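Local coordinates for protein FKBP-type peptidyl-prolyl cis-trans isomerase FkpA (Escherichia coli, PDB 1Q6H) that catalyses the cis-trans isomerisation of peptidyl-proline bonds, accelerating protein folding, and also has chaperone activity, at residues D52-I55 with A56-D60; Q71-E74 with Q75-A79. One frame throughout, in Å; residues are numbered along the deposited sequence.

Interaction 1 (D52-I55 with A56-D60); sequences DQLI and AGVQD
With CG swung opposite the backbone N in Leu-54 (chi1 -165°) and CG1 likewise in Val-58 (chi1 178°), CD2 of the first meets CG2 of the second across one helical turn. That rotation of Val-58 puts CG2 beside the backbone N and turns it back over the preceding turn. Both residues lie on the short alpha helix 51-62 in the N-terminal domain of this FKBP-family protein, and the contact is its i to i+4 pattern.

Leu-54 CD2 and Val-58 CG2 touch at 4.1 Å, with the two side chains running obliquely to each other. Val-58 CG2 also lies 3.3 Å from Leu-54 O, the carbonyl that accepts the Val-58 N-H. Four backbone bonds of this kind join the two segments. Ala-56 N gives to Asp-52 O at 3.0 Å, and Gly-57 N gives to Gln-53 O at 2.9 Å. The bond from Gln-59 N to Ile-55 O is nearly straight, with an N-H...O angle of 169°.

The apolar side of this helix faces other parts of the dimer. Leu-54 packs on Met-35 and Leu-39 of helix 19-43 and, together with Ile-55, on Phe-62 of the second subunit. Val-58 meets Met-35 of that subunit.

Ile-55 and Gln-59 form the other side-chain pair. The Gln-59 chain is extended beyond CG and passes beside the Ile-55 carbonyl. Its CG comes within 3.3 Å of Ile-55 O. Its OE1 has a weak hydrogen bond with Gln-59 NE2 of the second subunit, and the same oxygen lies 3.5 Å from the methyl Ile-55 CG2.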
loop_
_atom_site.group_PDB
_atom_site.type_symbol
_atom_site.label_atom_id
_atom_site.label_comp_id
_atom_site.label_asym_id
_atom_site.label_seq_id
_atom_site.Cartn_x
_atom_site.Cartn_y
_atom_site.Cartn_z
ATOM N N ASP A 52 13.533 -7.030 -21.220
ATOM C CA ASP A 52 14.288 -6.033 -21.985
ATOM C C ASP A 52 13.484 -4.752 -22.104
ATOM O O ASP A 52 14.013 -3.652 -21.994
ATOM C CB ASP A 52 14.630 -6.545 -23.385
ATOM C CG ASP A 52 15.728 -7.618 -23.378
ATOM O OD1 ASP A 52 16.706 -7.511 -22.593
ATOM O OD2 ASP A 52 15.691 -8.589 -24.153
ATOM N N GLN A 53 12.194 -4.920 -22.326
ATOM C CA GLN A 53 11.298 -3.801 -22.421
ATOM C C GLN A 53 11.164 -3.173 -21.053
ATOM O O GLN A 53 10.995 -1.980 -20.937
ATOM C CB GLN A 53 9.929 -4.267 -22.920
ATOM C CG GLN A 53 9.904 -4.631 -24.373
ATOM C CD GLN A 53 10.036 -3.445 -25.303
ATOM O OE1 GLN A 53 9.883 -2.289 -24.880
ATOM N NE2 GLN A 53 10.286 -3.725 -26.587
ATOM N N LEU A 54 11.203 -3.978 -20.002
ATOM C CA LEU A 54 11.069 -3.410 -18.664
ATOM C C LEU A 54 12.235 -2.466 -18.382
ATOM O O LEU A 54 12.019 -1.357 -17.937
ATOM C CB LEU A 54 10.927 -4.487 -17.595
ATOM C CG LEU A 54 10.421 -3.927 -16.263
ATOM C CD1 LEU A 54 9.650 -4.915 -15.440
ATOM C CD2 LEU A 54 11.591 -3.394 -15.473
ATOM N N ILE A 55 13.449 -2.871 -18.731
ATOM C CA ILE A 55 14.606 -2.012 -18.516
ATOM C C ILE A 55 14.580 -0.790 -19.463
ATOM O O ILE A 55 14.977 0.285 -19.070
ATOM C CB ILE A 55 15.950 -2.813 -18.595
ATOM C CG1 ILE A 55 16.033 -3.821 -17.460
ATOM C CG2 ILE A 55 17.171 -1.879 -18.480
ATOM C CD1 ILE A 55 16.007 -3.239 -16.026
ATOM N N ALA A 56 14.080 -0.951 -20.682
ATOM C CA ALA A 56 13.963 0.178 -21.618
ATOM C C ALA A 56 12.973 1.233 -21.054
ATOM O O ALA A 56 13.212 2.418 -21.124
ATOM C CB ALA A 56 13.512 -0.306 -22.961
ATOM N N GLY A 57 11.872 0.788 -20.470
ATOM C CA GLY A 57 10.966 1.707 -19.822
ATOM C C GLY A 57 11.630 2.467 -18.682
ATOM O O GLY A 57 11.453 3.683 -18.530
ATOM N N VAL A 58 12.399 1.768 -17.857
ATOM C CA VAL A 58 13.086 2.460 -16.779
ATOM C C VAL A 58 13.996 3.534 -17.353
ATOM O O VAL A 58 13.953 4.704 -16.937
ATOM C CB VAL A 58 13.946 1.514 -15.917
ATOM C CG1 VAL A 58 14.669 2.316 -14.834
ATOM C CG2 VAL A 58 13.095 0.391 -15.330
ATOM N N GLN A 59 14.819 3.141 -18.308
ATOM C CA GLN A 59 15.796 4.057 -18.894
ATOM C C GLN A 59 15.113 5.266 -19.565
ATOM O O GLN A 59 15.478 6.444 -19.317
ATOM C CB GLN A 59 16.680 3.298 -19.898
ATOM C CG GLN A 59 17.591 2.214 -19.248
ATOM C CD GLN A 59 18.178 1.210 -20.237
ATOM O OE1 GLN A 59 19.182 0.551 -19.936
ATOM N NE2 GLN A 59 17.558 1.076 -21.398
ATOM N N ASP A 60 14.140 4.978 -20.425
ATOM C CA ASP A 60 13.451 6.031 -21.181
ATOM C C ASP A 60 12.760 7.030 -20.213
ATOM O O ASP A 60 12.913 8.247 -20.325
ATOM C CB ASP A 60 12.427 5.429 -22.158
ATOM C CG ASP A 60 13.053 4.642 -23.289
ATOM O OD1 ASP A 60 14.279 4.730 -23.492
ATOM O OD2 ASP A 60 12.381 3.905 -24.057
#

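Interaction 2 (Q71-E74 with Q75-A79); sequences QEIE and QTLQA
From Gln-71 to Ala-79 the chain is regular alpha helix, and Gln-75, Thr-76, Leu-77 and Gln-78 each give their backbone N-H to the carbonyl four residues earlier. Leu-77 N to Ile-73 O is the shortest of the four, at 2.8 Å. This part lies at the start of the long helix 70-112.

Thr-76 adds a side-chain bond to this backbone set. Its OG1 sits beside its own N (chi1 -63°), which turns the hydroxyl back toward the previous turn. There it donates to Glu-72 O at 2.9 Å. The same carbonyl takes the Thr-76 N-H, also at 2.9 Å. The hydroxyl comes from above the carbonyl plane, 39° out of it, while the N-H is tilted from that plane by 20°. Two donors from one residue therefore grip one oxygen. Replacing Thr-76 by an alanine would probably leave Glu-72 O without its second donor and thin the contact with Ala-26 of the second subunit.

Ile-73 and Leu-77 lie side by side and point the same way. Their methyls Ile-73 CG2 and Leu-77 CD1 touch at 4.0 Å. This apolar strip faces the second subunit: Ile-73 packs on its Ala-29, and both Thr-76 and Leu-77 pack on its Ala-26. The Glu-72 side chain reaches back, and its OE1 accepts a hydrogen bond from Ser-69 N, just before the helix.

Gln-71, Glu-74, Gln-75 and Gln-78 are exposed. This part of the helix is thus amphipathic: its apolar side meets the second subunit, and the hydroxyl of the buried Thr-76 is satisfied within the helix.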
loop_
_atom_site.group_PDB
_atom_site.type_symbol
_atom_site.label_atom_id
_atom_site.label_comp_id
_atom_site.label_asym_id
_atom_site.label_seq_id
_atom_site.Cartn_x
_atom_site.Cartn_y
_atom_site.Cartn_z
ATOM N N GLN A 71 -0.484 9.311 -18.876
ATOM C CA GLN A 71 -1.841 8.779 -19.044
ATOM C C GLN A 71 -1.813 7.337 -19.592
ATOM O O GLN A 71 -2.559 6.450 -19.147
ATOM C CB GLN A 71 -2.658 9.675 -19.969
ATOM C CG GLN A 71 -3.933 9.004 -20.460
ATOM C CD GLN A 71 -4.422 9.584 -21.771
ATOM O OE1 GLN A 71 -3.793 9.377 -22.826
ATOM N NE2 GLN A 71 -5.542 10.309 -21.720
ATOM N N GLU A 72 -0.932 7.103 -20.543
ATOM C CA GLU A 72 -0.848 5.813 -21.168
ATOM C C GLU A 72 -0.260 4.787 -20.186
ATOM O O GLU A 72 -0.733 3.670 -20.131
ATOM C CB GLU A 72 -0.029 5.903 -22.437
ATOM C CG GLU A 72 -0.734 6.695 -23.506
ATOM C CD GLU A 72 0.176 7.137 -24.647
ATOM O OE1 GLU A 72 1.402 7.349 -24.447
ATOM O OE2 GLU A 72 -0.366 7.287 -25.767
ATOM N N ILE A 73 0.763 5.184 -19.428
ATOM C CA ILE A 73 1.334 4.324 -18.409
ATOM C C ILE A 73 0.225 3.850 -17.468
ATOM O O ILE A 73 0.098 2.642 -17.224
ATOM C CB ILE A 73 2.395 5.050 -17.619
ATOM C CG1 ILE A 73 3.663 5.225 -18.460
ATOM C CG2 ILE A 73 2.701 4.314 -16.347
ATOM C CD1 ILE A 73 4.752 5.855 -17.714
ATOM N N GLU A 74 -0.564 4.796 -16.940
ATOM C CA GLU A 74 -1.629 4.441 -16.027
ATOM C C GLU A 74 -2.653 3.522 -16.691
ATOM O O GLU A 74 -3.076 2.548 -16.098
ATOM C CB GLU A 74 -2.360 5.671 -15.453
ATOM C CG GLU A 74 -3.088 5.325 -14.159
ATOM C CD GLU A 74 -4.393 6.084 -13.921
ATOM O OE1 GLU A 74 -4.401 7.328 -13.991
ATOM O OE2 GLU A 74 -5.417 5.414 -13.619
ATOM N N GLN A 75 -3.078 3.834 -17.904
ATOM C CA GLN A 75 -4.064 2.979 -18.557
ATOM C C GLN A 75 -3.517 1.554 -18.750
ATOM O O GLN A 75 -4.214 0.560 -18.513
ATOM C CB GLN A 75 -4.486 3.577 -19.891
ATOM C CG GLN A 75 -5.579 2.790 -20.614
ATOM C CD GLN A 75 -5.029 1.654 -21.484
ATOM O OE1 GLN A 75 -3.952 1.786 -22.082
ATOM N NE2 GLN A 75 -5.774 0.544 -21.567
ATOM N N THR A 76 -2.260 1.469 -19.155
ATOM C CA THR A 76 -1.635 0.185 -19.389
ATOM C C THR A 76 -1.558 -0.581 -18.078
ATOM O O THR A 76 -1.965 -1.739 -17.985
ATOM C CB THR A 76 -0.266 0.394 -19.982
ATOM O OG1 THR A 76 -0.386 1.047 -21.253
ATOM C CG2 THR A 76 0.394 -0.931 -20.294
ATOM N N LEU A 77 -1.097 0.075 -17.034
ATOM C CA LEU A 77 -1.007 -0.604 -15.757
ATOM C C LEU A 77 -2.351 -0.995 -15.175
ATOM O O LEU A 77 -2.435 -2.005 -14.478
ATOM C CB LEU A 77 -0.206 0.189 -14.740
ATOM C CG LEU A 77 1.246 0.447 -15.129
ATOM C CD1 LEU A 77 1.925 1.155 -14.013
ATOM C CD2 LEU A 77 1.977 -0.820 -15.474
ATOM N N GLN A 78 -3.411 -0.238 -15.431
ATOM C CA GLN A 78 -4.695 -0.658 -14.877
ATOM C C GLN A 78 -5.141 -1.920 -15.590
ATOM O O GLN A 78 -5.678 -2.831 -14.983
ATOM C CB GLN A 78 -5.763 0.417 -15.009
ATOM C CG GLN A 78 -5.614 1.506 -13.985
ATOM C CD GLN A 78 -6.768 2.465 -14.007
ATOM O OE1 GLN A 78 -7.926 2.062 -14.191
ATOM N NE2 GLN A 78 -6.471 3.733 -13.804
ATOM N N ALA A 79 -4.926 -1.961 -16.890
ATOM C CA ALA A 79 -5.297 -3.131 -17.652
ATOM C C ALA A 79 -4.457 -4.317 -17.166
ATOM O O ALA A 79 -4.988 -5.417 -16.958
ATOM C CB ALA A 79 -5.137 -2.875 -19.169
#

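Overall arrangement
Interactions 1 and 2 sit on consecutive helices of the N-terminal domain, 51-62 and 70-112. Their centres are 16 Å apart and their nearest atoms about 7 Å apart, so they do not touch. Both are local contacts within one helix, and both meet the second subunit. Interaction 1 is the more buried: it packs on helix 19-43 of its own chain and has polar as well as apolar partners across the dimer. Interaction 2 is mainly a surface contact, with one apolar strip on the second subunit. Both carry an i to i+4 pair of branched aliphatic side chains. Only 71-79 adds a side-chain hydroxyl bond to a carbonyl between its segments.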